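Local coordinates for protein glutaredoxin 2 (Salmonella enterica subsp. enterica serovar Typhimurium, PDB 3IR4) that binds glutathione and probably works as a glutathione-dependent thiol-disulfide oxidoreductase built on a glutathione S-transferase-like fold, at residues N36-E39 against A40-T43; E64-D67 against I68-V72; F136-H139 against L140-A144. All coordinates share one frame; numbering follows the deposited sequence.

Contact 1 (N36-E39 against A40-T43)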
ATOM      1  N   ASN A  36      12.906  -9.669   0.580  1.00  4.41           N
ATOM      2  CA  ASN A  36      12.312  -9.644  -0.747  1.00  5.25           C
ATOM      3  C   ASN A  36      12.743 -10.792  -1.646  1.00  5.87           C
ATOM      4  O   ASN A  36      12.007 -11.145  -2.566  1.00  7.36           O
ATOM      5  CB  ASN A  36      12.583  -8.309  -1.421  1.00  5.37           C
ATOM      6  CG  ASN A  36      11.655  -8.034  -2.595  1.00  5.89           C
ATOM      7  OD1 ASN A  36      12.111  -7.967  -3.744  1.00  7.57           O
ATOM      8  ND2 ASN A  36      10.352  -7.872  -2.331  1.00  7.73           N
ATOM      9  N   ASP A  37      13.910 -11.380  -1.374  1.00  6.03           N
ATOM     10  CA  ASP A  37      14.407 -12.526  -2.135  1.00  7.04           C
ATOM     11  C   ASP A  37      14.063 -13.880  -1.511  1.00  7.16           C
ATOM     12  O   ASP A  37      14.516 -14.901  -2.003  1.00  8.65           O
ATOM     13  CB  ASP A  37      15.931 -12.408  -2.362  1.00  7.34           C
ATOM     14  CG  ASP A  37      16.758 -12.390  -1.073  1.00  8.09           C
ATOM     15  OD1 ASP A  37      18.012 -12.584  -1.147  1.00 10.69           O
ATOM     16  OD2 ASP A  37      16.188 -12.169   0.014  1.00  7.68           O
ATOM     17  N   ASP A  38      13.228 -13.893  -0.472  1.00  6.28           N
ATOM     18  CA  ASP A  38      12.908 -15.145   0.210  1.00  6.61           C
ATOM     19  C   ASP A  38      11.759 -15.862  -0.471  1.00  6.84           C
ATOM     20  O   ASP A  38      10.606 -15.518  -0.301  1.00  7.32           O
ATOM     21  CB  ASP A  38      12.586 -14.865   1.679  1.00  6.66           C
ATOM     22  CG  ASP A  38      12.200 -16.105   2.469  1.00  7.83           C
ATOM     23  OD1 ASP A  38      12.186 -17.215   1.908  1.00  8.29           O
ATOM     24  OD2 ASP A  38      11.922 -15.915   3.666  1.00  9.75           O
ATOM     25  N   GLU A  39      12.095 -16.850  -1.290  1.00  6.95           N
ATOM     26  CA  GLU A  39      11.102 -17.676  -1.956  1.00  8.04           C
ATOM     27  C   GLU A  39      10.569 -18.774  -1.034  1.00  7.81           C
ATOM     28  O   GLU A  39       9.370 -19.069  -1.031  1.00  7.70           O
ATOM     29  CB  GLU A  39      11.725 -18.307  -3.205  1.00  9.13           C
ATOM     30  CG  GLU A  39      10.750 -19.170  -3.997  1.00 12.05           C
ATOM     31  CD  GLU A  39      11.335 -19.782  -5.263  1.00 16.09           C
ATOM     32  OE1 GLU A  39      10.582 -20.461  -5.979  1.00 20.12           O
ATOM     33  OE2 GLU A  39      12.530 -19.578  -5.552  1.00 22.29           O
ATOM     34  N   ALA A  40      11.449 -19.356  -0.224  1.00  8.16           N
ATOM     35  CA  ALA A  40      11.107 -20.520   0.589  1.00  9.10           C
ATOM     36  C   ALA A  40      10.024 -20.284   1.627  1.00  7.98           C
ATOM     37  O   ALA A  40       9.121 -21.094   1.758  1.00  9.08           O
ATOM     38  CB  ALA A  40      12.379 -21.119   1.245  1.00 11.21           C
ATOM     39  N   THR A  41      10.058 -19.163   2.346  1.00  8.60           N
ATOM     40  CA  THR A  41       9.078 -18.966   3.418  1.00  8.41           C
ATOM     41  C   THR A  41       7.651 -18.886   2.907  1.00  7.80           C
ATOM     42  O   THR A  41       6.790 -19.627   3.343  1.00  8.66           O
ATOM     43  CB  THR A  41       9.436 -17.771   4.281  1.00 10.03           C
ATOM     44  OG1 THR A  41      10.750 -17.985   4.788  1.00 10.63           O
ATOM     45  CG2 THR A  41       8.449 -17.642   5.438  1.00 12.36           C
ATOM     46  N   PRO A  42       7.368 -17.962   1.992  1.00  6.53           N
ATOM     47  CA  PRO A  42       5.982 -17.937   1.509  1.00  7.36           C
ATOM     48  C   PRO A  42       5.577 -19.214   0.754  1.00  7.65           C
ATOM     49  O   PRO A  42       4.419 -19.632   0.803  1.00  8.36           O
ATOM     50  CB  PRO A  42       5.961 -16.712   0.575  1.00  7.31           C
ATOM     51  CG  PRO A  42       7.382 -16.502   0.190  1.00  6.87           C
ATOM     52  CD  PRO A  42       8.187 -16.914   1.367  1.00  7.15           C
ATOM     53  N   THR A  43       6.512 -19.845   0.060  1.00  7.94           N
ATOM     54  CA  THR A  43       6.216 -21.088  -0.648  1.00  8.31           C
ATOM     55  C   THR A  43       5.802 -22.188   0.326  1.00  8.78           C
ATOM     56  O   THR A  43       4.902 -22.964   0.009  1.00  9.80           O
ATOM     57  CB  THR A  43       7.384 -21.524  -1.525  1.00  8.96           C
ATOM     58  OG1 THR A  43       7.604 -20.513  -2.506  1.00  9.27           O
ATOM     59  CG2 THR A  43       7.056 -22.838  -2.248  1.00 10.39           C
TER
HETATM   60  O   HOH W   1       7.958 -20.791  -5.257  1.00 14.60           O

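Contact 2 (E64-D67 against I68-V72). With GSH (glutathione), chain B; SO4 (sulfate ion), chain D.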
ATOM      1  N   GLU A  64      -4.162 -13.169  -0.758  1.00  5.59           N
ATOM      2  CA  GLU A  64      -4.994 -12.209  -1.495  1.00  5.84           C
ATOM      3  C   GLU A  64      -5.483 -11.072  -0.611  1.00  5.03           C
ATOM      4  O   GLU A  64      -6.361 -11.262   0.237  1.00  5.48           O
ATOM      5  CB  GLU A  64      -6.178 -12.853  -2.234  1.00  6.56           C
ATOM      6  CG  GLU A  64      -5.759 -13.873  -3.270  1.00  9.18           C
ATOM      7  CD  GLU A  64      -5.060 -13.272  -4.471  1.00 10.77           C
ATOM      8  OE1 GLU A  64      -5.149 -12.036  -4.694  1.00 12.37           O
ATOM      9  OE2 GLU A  64      -4.458 -14.089  -5.219  1.00 17.36           O
ATOM     10  N   SER A  65      -4.906  -9.909  -0.843  1.00  4.78           N
ATOM     11  CA  SER A  65      -5.230  -8.735  -0.054  1.00  4.80           C
ATOM     12  C   SER A  65      -6.708  -8.510   0.215  1.00  4.61           C
ATOM     13  O   SER A  65      -7.088  -8.301   1.360  1.00  5.08           O
ATOM     14  CB  SER A  65      -4.619  -7.477  -0.675  1.00  4.89           C
ATOM     15  OG  SER A  65      -5.086  -7.266  -1.971  1.00  5.59           O
HETATM   16  N   MSE A  66      -7.536  -8.570  -0.812  1.00  5.08           N
HETATM   17  CA  MSE A  66      -8.955  -8.241  -0.582  1.00  5.00           C
HETATM   18  C   MSE A  66      -9.672  -9.353   0.170  1.00  5.33           C
HETATM   19  O   MSE A  66     -10.632  -9.084   0.894  1.00  5.60           O
HETATM   20  CB  MSE A  66      -9.644  -7.873  -1.880  1.00  5.95           C
HETATM   21  CG  MSE A  66      -9.093  -6.638  -2.566  1.00  6.78           C
HETATM   22 SE   MSE A  66      -8.852  -5.081  -1.422  1.00  9.22          SE
HETATM   23  CE  MSE A  66     -10.675  -4.818  -0.893  1.00  8.39           C
ATOM     24  N   ASP A  67      -9.245 -10.606  -0.021  1.00  4.87           N
ATOM     25  CA  ASP A  67      -9.817 -11.697   0.764  1.00  5.31           C
ATOM     26  C   ASP A  67      -9.459 -11.536   2.237  1.00  4.56           C
ATOM     27  O   ASP A  67     -10.287 -11.796   3.099  1.00  5.03           O
ATOM     28  CB  ASP A  67      -9.388 -13.050   0.245  1.00  5.42           C
ATOM     29  CG  ASP A  67      -9.948 -13.356  -1.128  1.00  8.77           C
ATOM     30  OD1 ASP A  67     -10.845 -12.631  -1.628  1.00 12.18           O
ATOM     31  OD2 ASP A  67      -9.477 -14.309  -1.758  1.00 10.60           O
ATOM     32  N   ILE A  68      -8.227 -11.135   2.527  1.00  4.40           N
ATOM     33  CA  ILE A  68      -7.809 -10.864   3.885  1.00  3.72           C
ATOM     34  C   ILE A  68      -8.646  -9.709   4.445  1.00  4.34           C
ATOM     35  O   ILE A  68      -9.130  -9.778   5.561  1.00  4.60           O
ATOM     36  CB  ILE A  68      -6.304 -10.542   3.929  1.00  4.07           C
ATOM     37  CG1 ILE A  68      -5.488 -11.757   3.498  1.00  4.66           C
ATOM     38  CG2 ILE A  68      -5.888 -10.032   5.304  1.00  5.27           C
ATOM     39  CD1 ILE A  68      -4.038 -11.436   3.222  1.00  6.77           C
ATOM     40  N   VAL A  69      -8.761  -8.615   3.699  1.00  4.22           N
ATOM     41  CA  VAL A  69      -9.521  -7.454   4.128  1.00  4.69           C
ATOM     42  C   VAL A  69     -10.921  -7.865   4.569  1.00  4.09           C
ATOM     43  O   VAL A  69     -11.369  -7.514   5.640  1.00  4.67           O
ATOM     44  CB  VAL A  69      -9.563  -6.383   3.008  1.00  4.60           C
ATOM     45  CG1 VAL A  69     -10.657  -5.331   3.259  1.00  5.95           C
ATOM     46  CG2 VAL A  69      -8.178  -5.700   2.862  1.00  5.90           C
ATOM     47  N   HIS A  70     -11.615  -8.580   3.695  1.00  4.14           N
ATOM     48  CA  HIS A  70     -13.001  -8.954   4.020  1.00  5.01           C
ATOM     49  C   HIS A  70     -13.109  -9.974   5.146  1.00  4.53           C
ATOM     50  O   HIS A  70     -13.989  -9.857   5.982  1.00  4.62           O
ATOM     51  CB  HIS A  70     -13.738  -9.388   2.789  1.00  5.71           C
ATOM     52  CG  HIS A  70     -13.990  -8.266   1.838  1.00  5.72           C
ATOM     53  ND1 HIS A  70     -13.480  -8.242   0.562  1.00  9.37           N
ATOM     54  CD2 HIS A  70     -14.697  -7.112   1.984  1.00  6.01           C
ATOM     55  CE1 HIS A  70     -13.862  -7.126  -0.035  1.00  7.82           C
ATOM     56  NE2 HIS A  70     -14.596  -6.418   0.809  1.00  8.03           N
ATOM     57  N   TYR A  71     -12.229 -10.970   5.186  0.70  4.35           N
ATOM     58  CA  TYR A  71     -12.243 -11.935   6.273  0.70  4.32           C
ATOM     59  C   TYR A  71     -12.109 -11.220   7.620  0.70  4.61           C
ATOM     60  O   TYR A  71     -12.891 -11.413   8.557  0.70  4.85           O
ATOM     61  CB  TYR A  71     -11.104 -12.936   6.076  0.70  5.38           C
ATOM     62  CG  TYR A  71     -10.912 -13.858   7.266  0.70  6.09           C
ATOM     63  CD1 TYR A  71     -11.780 -14.915   7.508  0.70  7.94           C
ATOM     64  CD2 TYR A  71      -9.890 -13.641   8.170  0.70  6.59           C
ATOM     65  CE1 TYR A  71     -11.609 -15.754   8.620  0.70  7.58           C
ATOM     66  CE2 TYR A  71      -9.704 -14.465   9.276  0.70  6.67           C
ATOM     67  CZ  TYR A  71     -10.568 -15.518   9.509  0.70  7.69           C
ATOM     68  OH  TYR A  71     -10.388 -16.352  10.602  0.70 10.09           O
ATOM     69  N   VAL A  72     -11.090 -10.375   7.726  1.00  4.73           N
ATOM     70  CA  VAL A  72     -10.831  -9.685   8.979  1.00  4.95           C
ATOM     71  C   VAL A  72     -11.951  -8.688   9.313  1.00  4.22           C
ATOM     72  O   VAL A  72     -12.352  -8.606  10.437  1.00  5.61           O
ATOM     73  CB  VAL A  72      -9.442  -9.015   8.956  1.00  5.62           C
ATOM     74  CG1 VAL A  72      -9.163  -8.205  10.234  1.00  6.94           C
ATOM     75  CG2 VAL A  72      -8.348 -10.062   8.757  1.00  6.24           C
TER
HETATM   76  N1  GSH B 216      -3.396 -10.331  -5.975  1.00  9.58           N
HETATM   77  CA1 GSH B 216      -2.434 -10.193  -4.873  1.00  6.65           C
HETATM   78  C1  GSH B 216      -3.113  -9.567  -3.684  1.00  6.11           C
HETATM   79  O11 GSH B 216      -4.109  -8.829  -3.913  1.00  7.05           O
HETATM   80  O12 GSH B 216      -2.653  -9.788  -2.548  1.00  5.86           O
HETATM   81  CB1 GSH B 216      -1.267  -9.344  -5.357  1.00  6.56           C
HETATM   82  CG1 GSH B 216      -0.106  -9.385  -4.364  1.00  6.00           C
HETATM   83  CD1 GSH B 216       1.214  -8.904  -4.928  1.00  9.31           C
HETATM   84  OE1 GSH B 216       1.270  -8.405  -6.177  1.00 10.72           O
HETATM   85  N2  GSH B 216       2.275  -8.920  -4.161  1.00  8.44           N
HETATM   86  CA2 GSH B 216       3.637  -8.667  -4.618  1.00  9.06           C
HETATM   87  C2  GSH B 216       4.428  -9.933  -4.603  1.00  9.66           C
HETATM   88  O2  GSH B 216       4.221 -10.815  -3.630  1.00 10.29           O
HETATM   89  CB2 GSH B 216       4.327  -7.590  -3.749  1.00  9.96           C
HETATM   90  SG2 GSH B 216       3.602  -5.919  -3.822  1.00 14.96           S
HETATM   91  N3  GSH B 216       5.343 -10.122  -5.521  1.00 13.31           N
HETATM   92  CA3 GSH B 216       5.946 -11.412  -5.745  1.00 16.22           C
HETATM   93  C3  GSH B 216       7.399 -11.316  -5.470  1.00 16.51           C
HETATM   94  O31 GSH B 216       7.836 -10.299  -4.848  1.00 19.65           O
HETATM   95  O32 GSH B 216       8.136 -12.257  -5.861  1.00 14.14           O
HETATM   96  S   SO4 D 218     -12.014 -19.543   9.892  0.50 16.10           S
HETATM   97  O1  SO4 D 218     -12.171 -18.362  10.749  0.50 15.69           O
HETATM   98  O2  SO4 D 218     -12.030 -19.204   8.450  0.50 11.92           O
HETATM   99  O3  SO4 D 218     -10.776 -20.226  10.231  0.50 15.91           O
HETATM  100  O4  SO4 D 218     -13.106 -20.473  10.220  0.50 17.67           O
HETATM  101  O   HOH W   2     -12.562 -10.340  -1.247  1.00 13.95           O

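Contact 3 (F136-H139 against L140-A144)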
ATOM      1  N   PHE A 136      15.635   2.454 -13.780  1.00  4.75           N
ATOM      2  CA  PHE A 136      15.424   3.291 -12.619  1.00  4.69           C
ATOM      3  C   PHE A 136      16.071   4.651 -12.833  1.00  5.13           C
ATOM      4  O   PHE A 136      15.490   5.677 -12.462  1.00  5.14           O
ATOM      5  CB  PHE A 136      15.990   2.641 -11.359  1.00  4.62           C
ATOM      6  CG  PHE A 136      15.191   1.486 -10.821  1.00  4.84           C
ATOM      7  CD1 PHE A 136      13.917   1.141 -11.282  1.00  5.08           C
ATOM      8  CD2 PHE A 136      15.686   0.811  -9.721  1.00  6.04           C
ATOM      9  CE1 PHE A 136      13.217   0.115 -10.690  1.00  5.52           C
ATOM     10  CE2 PHE A 136      14.968  -0.214  -9.145  1.00  6.45           C
ATOM     11  CZ  PHE A 136      13.723  -0.524  -9.600  1.00  6.46           C
ATOM     12  N   ASP A 137      17.275   4.702 -13.404  1.00  5.15           N
ATOM     13  CA  ASP A 137      17.904   6.017 -13.621  1.00  6.37           C
ATOM     14  C   ASP A 137      17.156   6.873 -14.614  1.00  5.61           C
ATOM     15  O   ASP A 137      17.030   8.077 -14.414  1.00  5.76           O
ATOM     16  CB  ASP A 137      19.380   5.896 -13.968  1.00  7.10           C
ATOM     17  CG  ASP A 137      20.241   5.847 -12.725  1.00  9.50           C
ATOM     18  OD1 ASP A 137      20.106   6.706 -11.797  1.00 11.61           O
ATOM     19  OD2 ASP A 137      21.111   4.980 -12.701  1.00 15.45           O
ATOM     20  N   ASN A 138      16.653   6.273 -15.689  1.00  5.67           N
ATOM     21  CA  ASN A 138      15.847   7.015 -16.617  1.00  5.37           C
ATOM     22  C   ASN A 138      14.630   7.616 -15.895  1.00  4.99           C
ATOM     23  O   ASN A 138      14.310   8.785 -16.026  1.00  6.28           O
ATOM     24  CB  ASN A 138      15.413   6.097 -17.771  1.00  6.45           C
ATOM     25  CG  ASN A 138      14.446   6.769 -18.716  1.00  8.29           C
ATOM     26  OD1 ASN A 138      13.289   7.014 -18.374  1.00 11.21           O
ATOM     27  ND2 ASN A 138      14.897   7.037 -19.921  1.00 12.32           N
ATOM     28  N   HIS A 139      13.951   6.780 -15.135  1.00  4.85           N
ATOM     29  CA  HIS A 139      12.759   7.246 -14.438  1.00  5.15           C
ATOM     30  C   HIS A 139      13.082   8.342 -13.442  1.00  4.49           C
ATOM     31  O   HIS A 139      12.336   9.327 -13.348  1.00  4.71           O
ATOM     32  CB  HIS A 139      12.074   6.072 -13.763  1.00  4.83           C
ATOM     33  CG  HIS A 139      11.616   5.035 -14.716  1.00  5.63           C
ATOM     34  ND1 HIS A 139      11.243   3.775 -14.315  1.00  6.15           N
ATOM     35  CD2 HIS A 139      11.573   5.036 -16.066  1.00  6.53           C
ATOM     36  CE1 HIS A 139      10.922   3.065 -15.388  1.00  6.90           C
ATOM     37  NE2 HIS A 139      11.149   3.794 -16.466  1.00  7.58           N
ATOM     38  N   LEU A 140      14.172   8.183 -12.675  1.00  4.56           N
ATOM     39  CA  LEU A 140      14.558   9.216 -11.722  1.00  4.75           C
ATOM     40  C   LEU A 140      14.883  10.544 -12.400  1.00  5.46           C
ATOM     41  O   LEU A 140      14.568  11.609 -11.880  1.00  5.68           O
ATOM     42  CB  LEU A 140      15.736   8.723 -10.879  1.00  4.77           C
ATOM     43  CG  LEU A 140      15.387   7.719  -9.778  1.00  5.35           C
ATOM     44  CD1 LEU A 140      16.673   7.111  -9.233  1.00  8.08           C
ATOM     45  CD2 LEU A 140      14.557   8.343  -8.684  1.00  8.73           C
ATOM     46  N   ALA A 141      15.509  10.486 -13.577  1.00  5.62           N
ATOM     47  CA  ALA A 141      15.850  11.688 -14.334  1.00  6.43           C
ATOM     48  C   ALA A 141      14.614  12.390 -14.859  1.00  7.13           C
ATOM     49  O   ALA A 141      14.675  13.573 -15.157  1.00  8.80           O
ATOM     50  CB  ALA A 141      16.804  11.373 -15.461  1.00  8.12           C
ATOM     51  N   HIS A 142      13.494  11.680 -14.942  1.00  6.27           N
ATOM     52  CA  HIS A 142      12.199  12.239 -15.340  1.00  6.22           C
ATOM     53  C   HIS A 142      11.312  12.615 -14.159  1.00  5.61           C
ATOM     54  O   HIS A 142      10.125  12.858 -14.342  1.00  6.67           O
ATOM     55  CB  HIS A 142      11.483  11.237 -16.245  1.00  7.42           C
ATOM     56  CG  HIS A 142      12.054  11.193 -17.611  1.00  9.50           C
ATOM     57  ND1 HIS A 142      13.163  10.449 -17.931  1.00 12.37           N
ATOM     58  CD2 HIS A 142      11.715  11.869 -18.728  1.00 11.59           C
ATOM     59  CE1 HIS A 142      13.451  10.629 -19.211  1.00 13.77           C
ATOM     60  NE2 HIS A 142      12.591  11.497 -19.713  1.00 14.78           N
ATOM     61  N   SER A 143      11.879  12.700 -12.968  1.00  5.33           N
ATOM     62  CA  SER A 143      11.082  12.995 -11.781  1.00  5.81           C
ATOM     63  C   SER A 143      10.309  14.296 -11.860  1.00  5.87           C
ATOM     64  O   SER A 143       9.177  14.365 -11.403  1.00  6.75           O
ATOM     65  CB  SER A 143      11.975  13.042 -10.543  1.00  5.91           C
ATOM     66  OG  SER A 143      12.506  11.787 -10.195  1.00  6.03           O
ATOM     67  N   ALA A 144      10.906  15.349 -12.410  1.00  6.20           N
ATOM     68  CA  ALA A 144      10.226  16.665 -12.387  1.00  7.72           C
ATOM     69  C   ALA A 144       8.880  16.557 -13.099  1.00  7.14           C
ATOM     70  O   ALA A 144       7.845  16.996 -12.605  1.00  7.37           O
ATOM     71  CB  ALA A 144      11.096  17.745 -13.027  1.00  9.04           C
TER
HETATM   72  O   HOH W   3      11.170   8.818 -10.728  1.00  6.09           O

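Contact 1 (N36-E39 against A40-T43)
Asp38 takes hold of Thr41 with both carboxylate oxygens. OD1 of Asp38 accepts from the backbone N of Thr41 at 2.9 Å, and the bond is nearly straight at 174°. The N-H arrives on the syn side of OD1, well out of the carboxylate plane. OD2 of Asp38 receives the hydroxyl OG1 of Thr41 at 2.6 Å through its syn lone pair. CG of Asp38 is anti to its own backbone N (chi1 178°), which swings the carboxylate forward over the first turn of the helix. The two bonds together fix the rotation of the carboxylate. This is a side-chain cap at the start of helix 40-46. The negative charge probably also suits the positive end of the helix dipole.

A second grip lies one residue on. The carbonyl O of Glu39 accepts twice from Thr43. Thr43 N reaches Glu39 O at 3.2 Å, in the carbonyl plane. OG1 of Thr43 comes to the same Glu39 O at 2.7 Å, from above that plane. Water 1 then joins Thr43 OG1 to OE1 of Glu39 and donates to both. The extended Glu39 chain carries its carboxylate out to this water. Between the two grips, CD of Pro42 rests 3.3 Å from the carbonyl O of Asp38.

The contact lies at the surface of the thioredoxin-like domain, where the loop after strand 30-33 enters helix 40-46. Thr41 and Pro42 pack on Leu34, while Asn36 and Asp37 reach across to helix 119-133.

Contact 2 (E64-D67 against I68-V72)
Ser65 and Val69 stand one turn apart on helix 65-74, with Val69 N bonded to Ser65 O at 2.9 Å. This helix belongs to the thioredoxin-like domain, and its first turn binds the gamma-glutamyl end of glutathione. Ile68 N to Glu64 O, His70 N to Met66 O and Tyr71 N to Asp67 O continue the same i to i+4 ladder. Glu64 is the N-cap residue.

The selenomethionine Met66 can be followed outward. Its CB leaves the helix directed away from 68-72. CG is anti to the carbonyl carbon, and bends at chi2 (-48°) and chi3 (-62°) then fold the chain back, carrying SE round and bringing CE over the next turn. CE lies 4.2 Å from CG1 of Val69, and the two side chains run side by side in the same direction. CE also sits 4.0 Å from CE1 of His70. Ile176 and His177 of helix 173-185 pack against Met66, so the folded chain lies between two helices.

His70 has polar partners on both ring nitrogens. NE2 is hydrogen-bonded to Glu173. ND1 is hydrogen-bonded to water 2, and this water donates to OD1 of Asp67. Farther along, in one of its two conformers, Tyr71 OH donates to a sulfate, probably from the crystallisation liquor, that Lys56 also binds.

At the other end the helix start meets the ligand. Glu64 OE1 accepts from the glutathione amino group N1 at 2.8 Å. The gamma-glutamyl carboxylate of glutathione is bound at both oxygens by one residue: Ser65 N donates to O12 at 2.8 Å, while Ser65 OG, placed between its backbone N and carbonyl carbon (chi1 60°), donates to O11 at 2.7 Å.

Contact 3 (F136-H139 against L140-A144)
His142 turns its ring back onto Asn138, and ND1 donates to the carbonyl O of Asn138 at 2.8 Å. The N-H points almost straight at the oxygen, at 170°. That oxygen lies at the ring edge, 2° from the plane of the imidazole. Seen from the carbonyl the fit is less regular, because ND1 stands above the carbonyl plane. CG of His142 is anti to its carbonyl carbon and beside the backbone N (chi1 -75°), which sets the ring over the last turn. The backbone N of His142 adds only weak bonds, to Asn138 O and to His139 O.

The earlier rungs are regular. Leu140 N bonds to Phe136 O at 2.8 Å, and Ala141 N to Asp137 O at 3.0 Å. Beyond the break, Ser143 places both its N and its OG on Leu140 O, from the same face of the carbonyl. The bond from Ser143 OG to Leu140 O is the shorter, at 2.7 Å. Arg107 bonds to the same hydroxyl.

Beyond these bonds, the Asn138 side chain crosses that of His142, their planes not far from parallel, with Asn138 OD1 3.7 Å from His142 CE1. CG of Leu140 packs 3.4 Å from Phe136 O. Phe136 and Leu140 both lean on Pro106 of helix 101-108.

The chain thus leaves helix 136-141 and enters helix 143-160 through His142, the N-cap residue of the second helix. As the donor in this bond, ND1 probably carries a proton here. The imidazole thereby serves a carbonyl at the helix end that the backbone N reaches only weakly.

Overall arrangement
All three contacts are local and lie at helix ends, but they sit in different places. Contacts 1 and 2 belong to the thioredoxin-like domain, and contact 3 to the all-helical C-terminal domain. Contact 1 is a surface contact, while contacts 2 and 3 are partly buried. Contacts 2 and 3 lie on opposite sides of the chain's centre, their centres 35 Å apart. In contact 1 a carboxylate caps a helix start, whereas in contact 3 an imidazole serves the end of one helix as the next begins. Contact 2 instead directs its helix start to glutathione. In contact 1, Asn36 ND2 lies 4.3 Å from O31 of glutathione.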